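Aminotransferase, class I and II (Erwinia tasmaniensis, PDB 5Z0Q) is OvoB, a pyridoxal-5'-phosphate-binding member of the class I and II aminotransferase family of two-domain PLP-dependent proteins. Local coordinates at residues Q230-M236 / L251-P257; A107-T112 / K167-L171; N303-L307 / L374-L378; V337-A341 / D360-R364. All blocks are in the same frame, centred on the assembly; numbering follows the deposited sequence.

Overall arrangement
Along the chain, contact 2 closes first, contact 1 follows, and contact 4 sits nested inside the loop closed by contact 3. Contacts 1 and 2 lie about 12 Å apart between centres and share the mixed, mostly parallel sheet of the large PLP-binding domain; they touch where Ile233 CG2 meets Phe111 CE2 at 4.1 Å. Contacts 3 and 4 belong to the small domain, about 19 Å apart between centres, and are joined in sequence because strand 362-364 is followed by helix 371-385. From contact 1 to contacts 3 and 4 the centres are about 37 and about 36 Å apart, across the chain's centre, so the pairs lie in the large and small domains of a fold-type-I subunit.

Contact 1: Q230-M236 / L251-P257; sequences QRSITLM and LAVIPNP
Asn256 meets Gln230 along the length of its side chain. CB lies 3.6 Å from Gln230 OE1, and CG, swung anti to the backbone N (chi1 -168°), is 3.6 Å from Gln230 O. From there ND2 gives an N-H to that same Gln230 O over 2.7 Å. The bond is nearly straight (174° at the hydrogen) and lies in both the asparagine amide plane and the carbonyl plane. The other prong, OD1, turns to the start of helix 257-267, where Asn256 is the N-cap residue and makes weak bonds to the backbone N of Glu258 and Leu259. Gln230 bends back over this amide, and the two amide planes stand 49° apart.

Beyond this end the segments run as neighbouring strands of the large-domain sheet in the fold-type-I architecture. Strand 250-253 is the antiparallel strand beside the parallel core, with strand 94-97 on its far side. Thr234-Val253 and Met236-Leu251 are hydrogen-bonded pairs, each bonded in both directions, while Leu235-Ala252 between them is a non-hydrogen-bonded pair. On the Leu235 face, Ala252 CB touches Leu235 CD2 at 3.7 Å and Ile233 CD1 at 3.8 Å. Ile233 also lies side by side with Ile254, CG1 to CG1 at 3.7 Å, and Phe263 of helix 257-267 packs on both. On the opposite face the bent end of Met236 brings CE 3.7 Å from Val253 CG2, and Leu251 CD1 also borders it. The nearest atoms of the Leu235 side chain and the bound PLP are about 7 Å apart.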
loop_
_atom_site.group_PDB
_atom_site.type_symbol
_atom_site.label_atom_id
_atom_site.label_comp_id
_atom_site.label_asym_id
_atom_site.label_seq_id
_atom_site.Cartn_x
_atom_site.Cartn_y
_atom_site.Cartn_z
ATOM N N GLN A 230 13.688 7.671 22.383
ATOM C CA GLN A 230 13.608 8.981 21.749
ATOM C C GLN A 230 14.539 9.130 20.553
ATOM O O GLN A 230 14.566 10.204 19.943
ATOM C CB GLN A 230 13.908 10.079 22.773
ATOM C CG GLN A 230 12.872 10.193 23.880
ATOM C CD GLN A 230 11.501 10.574 23.355
ATOM O OE1 GLN A 230 11.382 11.340 22.399
ATOM N NE2 GLN A 230 10.457 10.033 23.974
ATOM N N ARG A 231 15.294 8.090 20.196
ATOM C CA ARG A 231 16.230 8.167 19.082
ATOM C C ARG A 231 16.003 7.069 18.048
ATOM O O ARG A 231 16.819 6.926 17.129
ATOM C CB ARG A 231 17.675 8.102 19.595
ATOM C CG ARG A 231 18.105 6.713 20.050
ATOM C CD ARG A 231 19.373 6.742 20.898
ATOM N NE ARG A 231 20.471 7.460 20.255
ATOM C CZ ARG A 231 20.973 8.608 20.699
ATOM N NH1 ARG A 231 20.485 9.168 21.796
ATOM N NH2 ARG A 231 21.971 9.192 20.050
ATOM N N SER A 232 14.921 6.301 18.160
ATOM C CA SER A 232 14.738 5.109 17.346
ATOM C C SER A 232 13.330 5.049 16.770
ATOM O O SER A 232 12.430 5.793 17.164
ATOM C CB SER A 232 15.011 3.836 18.157
ATOM O OG SER A 232 13.989 3.621 19.114
ATOM N N ILE A 233 13.162 4.135 15.816
ATOM C CA ILE A 233 11.866 3.768 15.260
ATOM C C ILE A 233 11.798 2.247 15.223
ATOM O O ILE A 233 12.753 1.591 14.795
ATOM C CB ILE A 233 11.647 4.365 13.856
ATOM C CG1 ILE A 233 10.387 3.780 13.214
ATOM C CG2 ILE A 233 12.868 4.145 12.971
ATOM C CD1 ILE A 233 10.171 4.210 11.783
ATOM N N THR A 234 10.681 1.691 15.683
ATOM C CA THR A 234 10.513 0.248 15.818
ATOM C C THR A 234 9.490 -0.238 14.799
ATOM O O THR A 234 8.359 0.261 14.763
ATOM C CB THR A 234 10.073 -0.108 17.239
ATOM O OG1 THR A 234 10.935 0.541 18.181
ATOM C CG2 THR A 234 10.134 -1.613 17.456
ATOM N N LEU A 235 9.882 -1.212 13.982
ATOM C CA LEU A 235 9.025 -1.777 12.946
ATOM C C LEU A 235 8.571 -3.168 13.373
ATOM O O LEU A 235 9.404 -4.053 13.599
ATOM C CB LEU A 235 9.757 -1.840 11.606
ATOM C CG LEU A 235 10.186 -0.507 10.990
ATOM C CD1 LEU A 235 11.003 -0.743 9.731
ATOM C CD2 LEU A 235 8.975 0.357 10.685
ATOM N N MET A 236 7.258 -3.356 13.480
ATOM C CA MET A 236 6.687 -4.632 13.887
ATOM C C MET A 236 5.441 -4.920 13.061
ATOM O O MET A 236 4.793 -4.012 12.535
ATOM C CB MET A 236 6.349 -4.648 15.382
ATOM C CG MET A 236 7.565 -4.595 16.290
ATOM S SD MET A 236 7.120 -4.477 18.029
ATOM C CE MET A 236 6.114 -2.996 18.013
ATOM N N LEU A 251 3.182 -1.702 11.483
ATOM C CA LEU A 251 3.147 -0.460 12.238
ATOM C C LEU A 251 4.561 -0.072 12.641
ATOM O O LEU A 251 5.426 -0.929 12.841
ATOM C CB LEU A 251 2.242 -0.574 13.477
ATOM C CG LEU A 251 2.453 -1.713 14.481
ATOM C CD1 LEU A 251 3.524 -1.379 15.516
ATOM C CD2 LEU A 251 1.140 -2.061 15.166
ATOM N N ALA A 252 4.782 1.234 12.754
ATOM C CA ALA A 252 6.040 1.790 13.229
ATOM C C ALA A 252 5.799 2.506 14.550
ATOM O O ALA A 252 4.802 3.218 14.707
ATOM C CB ALA A 252 6.643 2.755 12.207
ATOM N N VAL A 253 6.711 2.314 15.497
ATOM C CA VAL A 253 6.608 2.903 16.827
ATOM C C VAL A 253 7.689 3.968 16.946
ATOM O O VAL A 253 8.877 3.648 17.070
ATOM C CB VAL A 253 6.741 1.849 17.933
ATOM C CG1 VAL A 253 6.477 2.476 19.294
ATOM C CG2 VAL A 253 5.790 0.690 17.674
ATOM N N ILE A 254 7.281 5.229 16.907
ATOM C CA ILE A 254 8.187 6.366 16.983
ATOM C C ILE A 254 7.818 7.184 18.214
ATOM O O ILE A 254 6.911 8.017 18.170
ATOM C CB ILE A 254 8.124 7.224 15.708
ATOM C CG1 ILE A 254 7.978 6.333 14.473
ATOM C CG2 ILE A 254 9.367 8.090 15.589
ATOM C CD1 ILE A 254 7.690 7.093 13.200
ATOM N N PRO A 255 8.498 6.965 19.344
ATOM C CA PRO A 255 8.176 7.747 20.547
ATOM C C PRO A 255 8.541 9.216 20.430
ATOM O O PRO A 255 7.880 10.057 21.052
ATOM C CB PRO A 255 8.990 7.050 21.648
ATOM C CG PRO A 255 9.299 5.691 21.102
ATOM C CD PRO A 255 9.454 5.884 19.627
ATOM N N ASN A 256 9.564 9.552 19.656
ATOM C CA ASN A 256 9.966 10.946 19.517
ATOM C C ASN A 256 8.921 11.705 18.707
ATOM O O ASN A 256 8.585 11.287 17.593
ATOM C CB ASN A 256 11.337 11.039 18.845
ATOM C CG ASN A 256 11.944 12.429 18.933
ATOM O OD1 ASN A 256 11.274 13.435 18.696
ATOM N ND2 ASN A 256 13.225 12.489 19.277
ATOM N N PRO A 257 8.379 12.810 19.229
ATOM C CA PRO A 257 7.376 13.556 18.451
ATOM C C PRO A 257 7.943 14.191 17.194
ATOM O O PRO A 257 7.291 14.159 16.143
ATOM C CB PRO A 257 6.873 14.611 19.449
ATOM C CG PRO A 257 7.246 14.079 20.800
ATOM C CD PRO A 257 8.528 13.338 20.594
#

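Contact 2: A107-T112 / K167-L171; sequences AVRAFT and KLLLL
Ala107 O and Leu168 CD2 meet at 3.7 Å where helix 101-111 lies against the central sheet of the large alpha/beta domain. The helix runs almost antiparallel to strand 166-172: the axes of the short segments make an angle of 159° and approach to 9.1 Å. Ala107 points its CB at the strand, and its carbonyl oxygen also accepts the helical bond from Phe111 N.

Next comes Val108, whose CG2 touches Leu168 CD2 at 3.9 Å, the two side chains crossing at about a right angle. The same CG2 reaches Leu170 CD1 more loosely, at 4.5 Å, and Ala131 of helix 127-134 also packs on Val108. Arg109 faces away from the strand and packs on Met270 of the second subunit, so this helix has the sheet on one side and the dimer partner on another.

Phe111 sends its CB to Leu168 CD1, 4.4 Å away, but its ring leads off from the strand toward Leu259 and Phe263 of helix 257-267. Its backbone O takes a weak hydrogen bond, 3.4 Å long, from Lys167 NZ, which the doubly bent lysine chain folds back to that carbonyl. Lys167 and Leu168 both project from the strand toward the helix.

Thr112 adds the last contact to Leu168. With its hydroxyl set beside its own backbone N (chi1 -41°), OG1 comes across the leucine side chain, 3.7 Å from Leu168 CD2, while making a weak hydrogen bond back to Val108 O.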
loop_
_atom_site.group_PDB
_atom_site.type_symbol
_atom_site.label_atom_id
_atom_site.label_comp_id
_atom_site.label_asym_id
_atom_site.label_seq_id
_atom_site.Cartn_x
_atom_site.Cartn_y
_atom_site.Cartn_z
ATOM N N ALA A 107 12.121 5.693 6.534
ATOM C CA ALA A 107 13.071 6.059 7.580
ATOM C C ALA A 107 14.368 6.600 6.991
ATOM O O ALA A 107 14.930 7.576 7.501
ATOM C CB ALA A 107 13.350 4.854 8.477
ATOM N N VAL A 108 14.855 5.988 5.909
ATOM C CA VAL A 108 16.102 6.441 5.303
ATOM C C VAL A 108 15.907 7.787 4.611
ATOM O O VAL A 108 16.765 8.674 4.696
ATOM C CB VAL A 108 16.641 5.373 4.334
ATOM C CG1 VAL A 108 17.889 5.872 3.625
ATOM C CG2 VAL A 108 16.937 4.082 5.083
ATOM N N ARG A 109 14.775 7.966 3.923
ATOM C CA ARG A 109 14.530 9.222 3.222
ATOM C C ARG A 109 14.278 10.371 4.191
ATOM O O ARG A 109 14.549 11.530 3.856
ATOM C CB ARG A 109 13.343 9.077 2.269
ATOM C CG ARG A 109 13.395 7.866 1.353
ATOM C CD ARG A 109 13.964 8.193 -0.013
ATOM N NE ARG A 109 14.038 7.000 -0.854
ATOM C CZ ARG A 109 13.054 6.574 -1.640
ATOM N NH1 ARG A 109 11.912 7.244 -1.706
ATOM N NH2 ARG A 109 13.215 5.476 -2.367
ATOM N N ALA A 110 13.767 10.077 5.386
ATOM C CA ALA A 110 13.363 11.113 6.330
ATOM C C ALA A 110 14.401 11.410 7.401
ATOM O O ALA A 110 14.466 12.545 7.882
ATOM C CB ALA A 110 12.046 10.723 7.013
ATOM N N PHE A 111 15.209 10.426 7.793
ATOM C CA PHE A 111 16.167 10.591 8.879
ATOM C C PHE A 111 17.603 10.707 8.384
ATOM O O PHE A 111 18.537 10.625 9.191
ATOM C CB PHE A 111 16.043 9.428 9.866
ATOM C CG PHE A 111 14.662 9.259 10.431
ATOM C CD1 PHE A 111 13.878 10.364 10.723
ATOM C CD2 PHE A 111 14.143 7.996 10.662
ATOM C CE1 PHE A 111 12.605 10.212 11.240
ATOM C CE2 PHE A 111 12.870 7.838 11.179
ATOM C CZ PHE A 111 12.100 8.947 11.469
ATOM N N THR A 112 17.804 10.898 7.083
ATOM C CA THR A 112 19.134 10.995 6.502
ATOM C C THR A 112 19.116 12.049 5.406
ATOM O O THR A 112 18.077 12.309 4.793
ATOM C CB THR A 112 19.599 9.644 5.931
ATOM O OG1 THR A 112 19.227 8.592 6.829
ATOM C CG2 THR A 112 21.106 9.622 5.750
ATOM N N LYS A 167 24.660 8.537 10.198
ATOM C CA LYS A 167 23.521 9.218 10.803
ATOM C C LYS A 167 22.431 8.250 11.254
ATOM O O LYS A 167 21.810 8.456 12.302
ATOM C CB LYS A 167 22.942 10.236 9.819
ATOM C CG LYS A 167 21.736 11.007 10.336
ATOM C CD LYS A 167 22.058 11.764 11.614
ATOM C CE LYS A 167 21.211 13.023 11.728
ATOM N NZ LYS A 167 19.769 12.758 11.464
ATOM N N LEU A 168 22.186 7.197 10.477
ATOM C CA LEU A 168 21.084 6.275 10.732
ATOM C C LEU A 168 21.628 4.860 10.861
ATOM O O LEU A 168 22.269 4.352 9.937
ATOM C CB LEU A 168 20.040 6.352 9.615
ATOM C CG LEU A 168 18.808 5.455 9.744
ATOM C CD1 LEU A 168 18.070 5.730 11.042
ATOM C CD2 LEU A 168 17.885 5.649 8.551
ATOM N N LEU A 169 21.364 4.228 12.001
ATOM C CA LEU A 169 21.784 2.856 12.262
ATOM C C LEU A 169 20.610 1.920 12.001
ATOM O O LEU A 169 19.553 2.054 12.627
ATOM C CB LEU A 169 22.286 2.701 13.697
ATOM C CG LEU A 169 22.607 1.272 14.142
ATOM C CD1 LEU A 169 23.750 0.694 13.323
ATOM C CD2 LEU A 169 22.929 1.226 15.627
ATOM N N LEU A 170 20.799 0.971 11.087
ATOM C CA LEU A 170 19.759 0.022 10.707
ATOM C C LEU A 170 20.038 -1.311 11.395
ATOM O O LEU A 170 21.002 -2.004 11.052
ATOM C CB LEU A 170 19.706 -0.140 9.190
ATOM C CG LEU A 170 19.473 1.133 8.376
ATOM C CD1 LEU A 170 19.426 0.814 6.893
ATOM C CD2 LEU A 170 18.197 1.828 8.812
ATOM N N LEU A 171 19.194 -1.668 12.358
ATOM C CA LEU A 171 19.321 -2.910 13.102
ATOM C C LEU A 171 18.228 -3.889 12.693
ATOM O O LEU A 171 17.228 -3.520 12.070
ATOM C CB LEU A 171 19.255 -2.659 14.612
ATOM C CG LEU A 171 20.366 -1.801 15.216
ATOM C CD1 LEU A 171 20.188 -1.692 16.722
ATOM C CD2 LEU A 171 21.733 -2.369 14.870
#

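Contact 3: N303-L307 / L374-L378; sequences NRDML and LEEAL
The flat carboxamide of Asn303 carries Leu374 CD2 over one face, 3.8 Å from Asn303 CG, and the same methyl touches Asn303 CB. The amide is held by weak bonds from ND2 to the backbone oxygens of Phe367 and Cys369. Arg304, turned away from the partner helix, has Asp305 OD1 at the edge of its guanidinium: NE and NH2 grip that single oxygen side-on, in plane, as a salt bridge, while NH1 bonds to Pro322 O.

The later part of the long helix 290-313 runs beside helix 371-385 in the small domain of this fold-type-I protein. Their short segments are parallel to within 12° and lie 11.0 Å apart, so side chains have to bridge the gap. Ala377, on a different side of helix 371-385, meets Leu36 and Leu38 of strand 36-38 in the small-domain sheet.

Leu378 does much of the bridging with its two branches. CD1 lies 3.7 Å from Met306 CG and close to the sulfur, while CD2 presses on Leu307 CD1 at 3.6 Å. Met306 points across to its partner, CG anti to its own backbone N (chi1 -169°), and then bends at the last torsion. Toward solvent, the SD of Met306 lies 4.2 Å from Glu375 CG, so the aliphatic part of the glutamate borders the thioether.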
loop_
_atom_site.group_PDB
_atom_site.type_symbol
_atom_site.label_atom_id
_atom_site.label_comp_id
_atom_site.label_asym_id
_atom_site.label_seq_id
_atom_site.Cartn_x
_atom_site.Cartn_y
_atom_site.Cartn_z
ATOM N N ASN A 303 11.214 -28.878 13.064
ATOM C CA ASN A 303 11.761 -28.765 11.715
ATOM C C ASN A 303 13.165 -28.177 11.740
ATOM O O ASN A 303 14.034 -28.595 10.965
ATOM C CB ASN A 303 10.839 -27.914 10.841
ATOM C CG ASN A 303 9.615 -28.670 10.367
ATOM O OD1 ASN A 303 9.275 -29.726 10.901
ATOM N ND2 ASN A 303 8.942 -28.132 9.357
ATOM N N ARG A 304 13.406 -27.206 12.624
ATOM C CA ARG A 304 14.721 -26.581 12.705
ATOM C C ARG A 304 15.775 -27.572 13.184
ATOM O O ARG A 304 16.875 -27.643 12.623
ATOM C CB ARG A 304 14.667 -25.370 13.635
ATOM C CG ARG A 304 15.996 -24.660 13.799
ATOM C CD ARG A 304 16.022 -23.842 15.076
ATOM N NE ARG A 304 16.001 -24.688 16.267
ATOM C CZ ARG A 304 16.084 -24.230 17.512
ATOM N NH1 ARG A 304 16.195 -22.929 17.738
ATOM N NH2 ARG A 304 16.058 -25.075 18.533
ATOM N N ASP A 305 15.455 -28.343 14.228
ATOM C CA ASP A 305 16.422 -29.293 14.771
ATOM C C ASP A 305 16.777 -30.374 13.760
ATOM O O ASP A 305 17.915 -30.857 13.742
ATOM C CB ASP A 305 15.877 -29.920 16.055
ATOM C CG ASP A 305 15.721 -28.912 17.176
ATOM O OD1 ASP A 305 16.051 -27.726 16.963
ATOM O OD2 ASP A 305 15.270 -29.305 18.272
ATOM N N MET A 306 15.825 -30.764 12.912
ATOM C CA MET A 306 16.115 -31.766 11.892
ATOM C C MET A 306 17.041 -31.207 10.820
ATOM O O MET A 306 18.004 -31.870 10.415
ATOM C CB MET A 306 14.814 -32.270 11.270
ATOM C CG MET A 306 14.979 -33.494 10.389
ATOM S SD MET A 306 13.438 -33.929 9.564
ATOM C CE MET A 306 12.294 -33.766 10.929
ATOM N N LEU A 307 16.764 -29.988 10.348
ATOM C CA LEU A 307 17.625 -29.367 9.348
ATOM C C LEU A 307 19.020 -29.110 9.902
ATOM O O LEU A 307 20.020 -29.304 9.200
ATOM C CB LEU A 307 16.995 -28.064 8.856
ATOM C CG LEU A 307 17.843 -27.175 7.942
ATOM C CD1 LEU A 307 18.052 -27.824 6.586
ATOM C CD2 LEU A 307 17.205 -25.804 7.788
ATOM N N LEU A 374 9.884 -31.058 4.176
ATOM C CA LEU A 374 11.251 -30.842 4.640
ATOM C C LEU A 374 12.100 -32.094 4.457
ATOM O O LEU A 374 13.275 -32.003 4.083
ATOM C CB LEU A 374 11.249 -30.406 6.106
ATOM C CG LEU A 374 12.629 -30.141 6.714
ATOM C CD1 LEU A 374 13.322 -29.004 5.983
ATOM C CD2 LEU A 374 12.522 -29.841 8.199
ATOM N N GLU A 375 11.522 -33.270 4.720
ATOM C CA GLU A 375 12.261 -34.516 4.541
ATOM C C GLU A 375 12.655 -34.719 3.083
ATOM O O GLU A 375 13.769 -35.171 2.790
ATOM C CB GLU A 375 11.427 -35.696 5.042
ATOM C CG GLU A 375 11.145 -35.669 6.534
ATOM C CD GLU A 375 10.135 -36.720 6.955
ATOM O OE1 GLU A 375 9.502 -37.326 6.065
ATOM O OE2 GLU A 375 9.973 -36.939 8.174
ATOM N N GLU A 376 11.756 -34.387 2.153
ATOM C CA GLU A 376 12.096 -34.478 0.738
ATOM C C GLU A 376 13.194 -33.492 0.363
ATOM O O GLU A 376 14.024 -33.789 -0.504
ATOM C CB GLU A 376 10.853 -34.240 -0.120
ATOM C CG GLU A 376 9.750 -35.265 0.087
ATOM C CD GLU A 376 8.522 -34.979 -0.757
ATOM O OE1 GLU A 376 8.522 -33.966 -1.488
ATOM O OE2 GLU A 376 7.557 -35.770 -0.686
ATOM N N ALA A 377 13.216 -32.318 1.000
ATOM C CA ALA A 377 14.279 -31.355 0.737
ATOM C C ALA A 377 15.614 -31.846 1.280
ATOM O O ALA A 377 16.650 -31.706 0.618
ATOM C CB ALA A 377 13.919 -30.000 1.343
ATOM N N LEU A 378 15.611 -32.425 2.483
ATOM C CA LEU A 378 16.850 -32.926 3.067
ATOM C C LEU A 378 17.425 -34.085 2.263
ATOM O O LEU A 378 18.650 -34.221 2.166
ATOM C CB LEU A 378 16.613 -33.350 4.515
ATOM C CG LEU A 378 16.294 -32.212 5.483
ATOM C CD1 LEU A 378 16.078 -32.740 6.891
ATOM C CD2 LEU A 378 17.412 -31.185 5.458
#

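Contact 4: V337-A341 / D360-R364; sequences VADPA and DRFVR
Arg361 NH1 donates to Val337 O over 2.6 Å, meeting the oxygen almost end-on to its carbonyl although the angle at the hydrogen is only 145°. The oxygen sits at the guanidinium's edge, tilted 21° from its plane. NH2 turns to Asp360 OD2 at 3.1 Å, a salt bridge within the same segment that approaches from above the carboxylate plane; a weak, long ion pair links Asp360 to Arg355 as well. Bends at chi2 and chi3 bring the guanidinium back beside Pro340, whose CD lies over one face, toward its edge.

Pro340 begins helix 340-345, with Asp339 as its N-cap: OD1 bonds to Leu342 N. Strands 329-331 and 349-353 are connected through this helix in a beta-alpha-beta crossover of the small domain, and strand 362-364 runs antiparallel between them. Val363 points toward the helix, and its CG1 touches Ala341 CA at 3.8 Å and Ala341 CB at 4.1 Å. At the turn before the strand, Pro340 CD rests 3.3 Å from Asp360 O.

Apolar contact joins Pro340 and Ala341 to Val363, while the charged group joins the loops. Because one guanidinium links a carboxylate of its own turn to a carbonyl of the other segment, it ties the loop before the helix to the turn just before strand 362-364, with its positive charge probably balanced in part by Asp360.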
loop_
_atom_site.group_PDB
_atom_site.type_symbol
_atom_site.label_atom_id
_atom_site.label_comp_id
_atom_site.label_asym_id
_atom_site.label_seq_id
_atom_site.Cartn_x
_atom_site.Cartn_y
_atom_site.Cartn_z
ATOM N N VAL A 337 32.061 -24.432 -5.534
ATOM C CA VAL A 337 31.384 -24.054 -6.768
ATOM C C VAL A 337 31.269 -22.536 -6.822
ATOM O O VAL A 337 31.202 -21.857 -5.792
ATOM C CB VAL A 337 30.005 -24.745 -6.868
ATOM C CG1 VAL A 337 29.067 -24.242 -5.779
ATOM C CG2 VAL A 337 29.392 -24.558 -8.252
ATOM N N ALA A 338 31.263 -21.991 -8.041
ATOM C CA ALA A 338 31.194 -20.547 -8.229
ATOM C C ALA A 338 29.815 -19.971 -7.929
ATOM O O ALA A 338 29.673 -18.743 -7.888
ATOM C CB ALA A 338 31.603 -20.189 -9.659
ATOM N N ASP A 339 28.808 -20.812 -7.722
ATOM C CA ASP A 339 27.461 -20.324 -7.447
ATOM C C ASP A 339 26.687 -21.354 -6.630
ATOM O O ASP A 339 26.005 -22.211 -7.204
ATOM C CB ASP A 339 26.733 -20.015 -8.757
ATOM C CG ASP A 339 25.539 -19.097 -8.564
ATOM O OD1 ASP A 339 24.919 -19.143 -7.479
ATOM O OD2 ASP A 339 25.222 -18.325 -9.495
ATOM N N PRO A 340 26.766 -21.309 -5.299
ATOM C CA PRO A 340 26.083 -22.337 -4.492
ATOM C C PRO A 340 24.576 -22.374 -4.688
ATOM O O PRO A 340 23.980 -23.457 -4.628
ATOM C CB PRO A 340 26.452 -21.951 -3.054
ATOM C CG PRO A 340 27.696 -21.140 -3.183
ATOM C CD PRO A 340 27.557 -20.388 -4.467
ATOM N N ALA A 341 23.939 -21.224 -4.910
ATOM C CA ALA A 341 22.493 -21.206 -5.106
ATOM C C ALA A 341 22.108 -21.871 -6.421
ATOM O O ALA A 341 21.190 -22.700 -6.466
ATOM C CB ALA A 341 21.977 -19.769 -5.055
ATOM N N ASP A 360 27.796 -14.301 -1.221
ATOM C CA ASP A 360 27.505 -15.290 -2.261
ATOM C C ASP A 360 27.944 -16.710 -1.893
ATOM O O ASP A 360 27.845 -17.593 -2.754
ATOM C CB ASP A 360 28.159 -14.871 -3.580
ATOM C CG ASP A 360 29.667 -15.047 -3.569
ATOM O OD1 ASP A 360 30.283 -14.869 -2.497
ATOM O OD2 ASP A 360 30.236 -15.364 -4.635
ATOM N N ARG A 361 28.426 -16.980 -0.682
ATOM C CA ARG A 361 28.801 -18.328 -0.278
ATOM C C ARG A 361 27.711 -19.033 0.514
ATOM O O ARG A 361 27.861 -20.217 0.833
ATOM C CB ARG A 361 30.094 -18.294 0.545
ATOM C CG ARG A 361 31.330 -17.897 -0.247
ATOM C CD ARG A 361 31.594 -18.876 -1.379
ATOM N NE ARG A 361 31.444 -18.250 -2.690
ATOM C CZ ARG A 361 31.564 -18.899 -3.843
ATOM N NH1 ARG A 361 31.832 -20.198 -3.851
ATOM N NH2 ARG A 361 31.414 -18.249 -4.990
ATOM N N PHE A 362 26.619 -18.346 0.831
ATOM C CA PHE A 362 25.556 -18.890 1.660
ATOM C C PHE A 362 24.274 -19.062 0.854
ATOM O O PHE A 362 24.095 -18.472 -0.214
ATOM C CB PHE A 362 25.279 -17.982 2.864
ATOM C CG PHE A 362 26.365 -17.987 3.904
ATOM C CD1 PHE A 362 27.599 -17.416 3.644
ATOM C CD2 PHE A 362 26.139 -18.542 5.152
ATOM C CE1 PHE A 362 28.593 -17.415 4.604
ATOM C CE2 PHE A 362 27.128 -18.541 6.116
ATOM C CZ PHE A 362 28.356 -17.978 5.841
ATOM N N VAL A 363 23.381 -19.889 1.390
ATOM C CA VAL A 363 22.032 -20.058 0.866
ATOM C C VAL A 363 21.064 -20.037 2.041
ATOM O O VAL A 363 21.346 -20.609 3.100
ATOM C CB VAL A 363 21.882 -21.366 0.056
ATOM C CG1 VAL A 363 22.614 -21.258 -1.274
ATOM C CG2 VAL A 363 22.396 -22.557 0.855
ATOM N N ARG A 364 19.929 -19.366 1.861
ATOM C CA ARG A 364 18.926 -19.278 2.913
ATOM C C ARG A 364 17.909 -20.400 2.747
ATOM O O ARG A 364 17.322 -20.562 1.672
ATOM C CB ARG A 364 18.231 -17.916 2.903
ATOM C CG ARG A 364 17.540 -17.583 4.220
ATOM C CD ARG A 364 16.902 -16.204 4.205
ATOM N NE ARG A 364 15.762 -16.135 3.295
ATOM C CZ ARG A 364 14.921 -15.109 3.231
ATOM N NH1 ARG A 364 15.088 -14.061 4.027
ATOM N NH2 ARG A 364 13.909 -15.131 2.374
#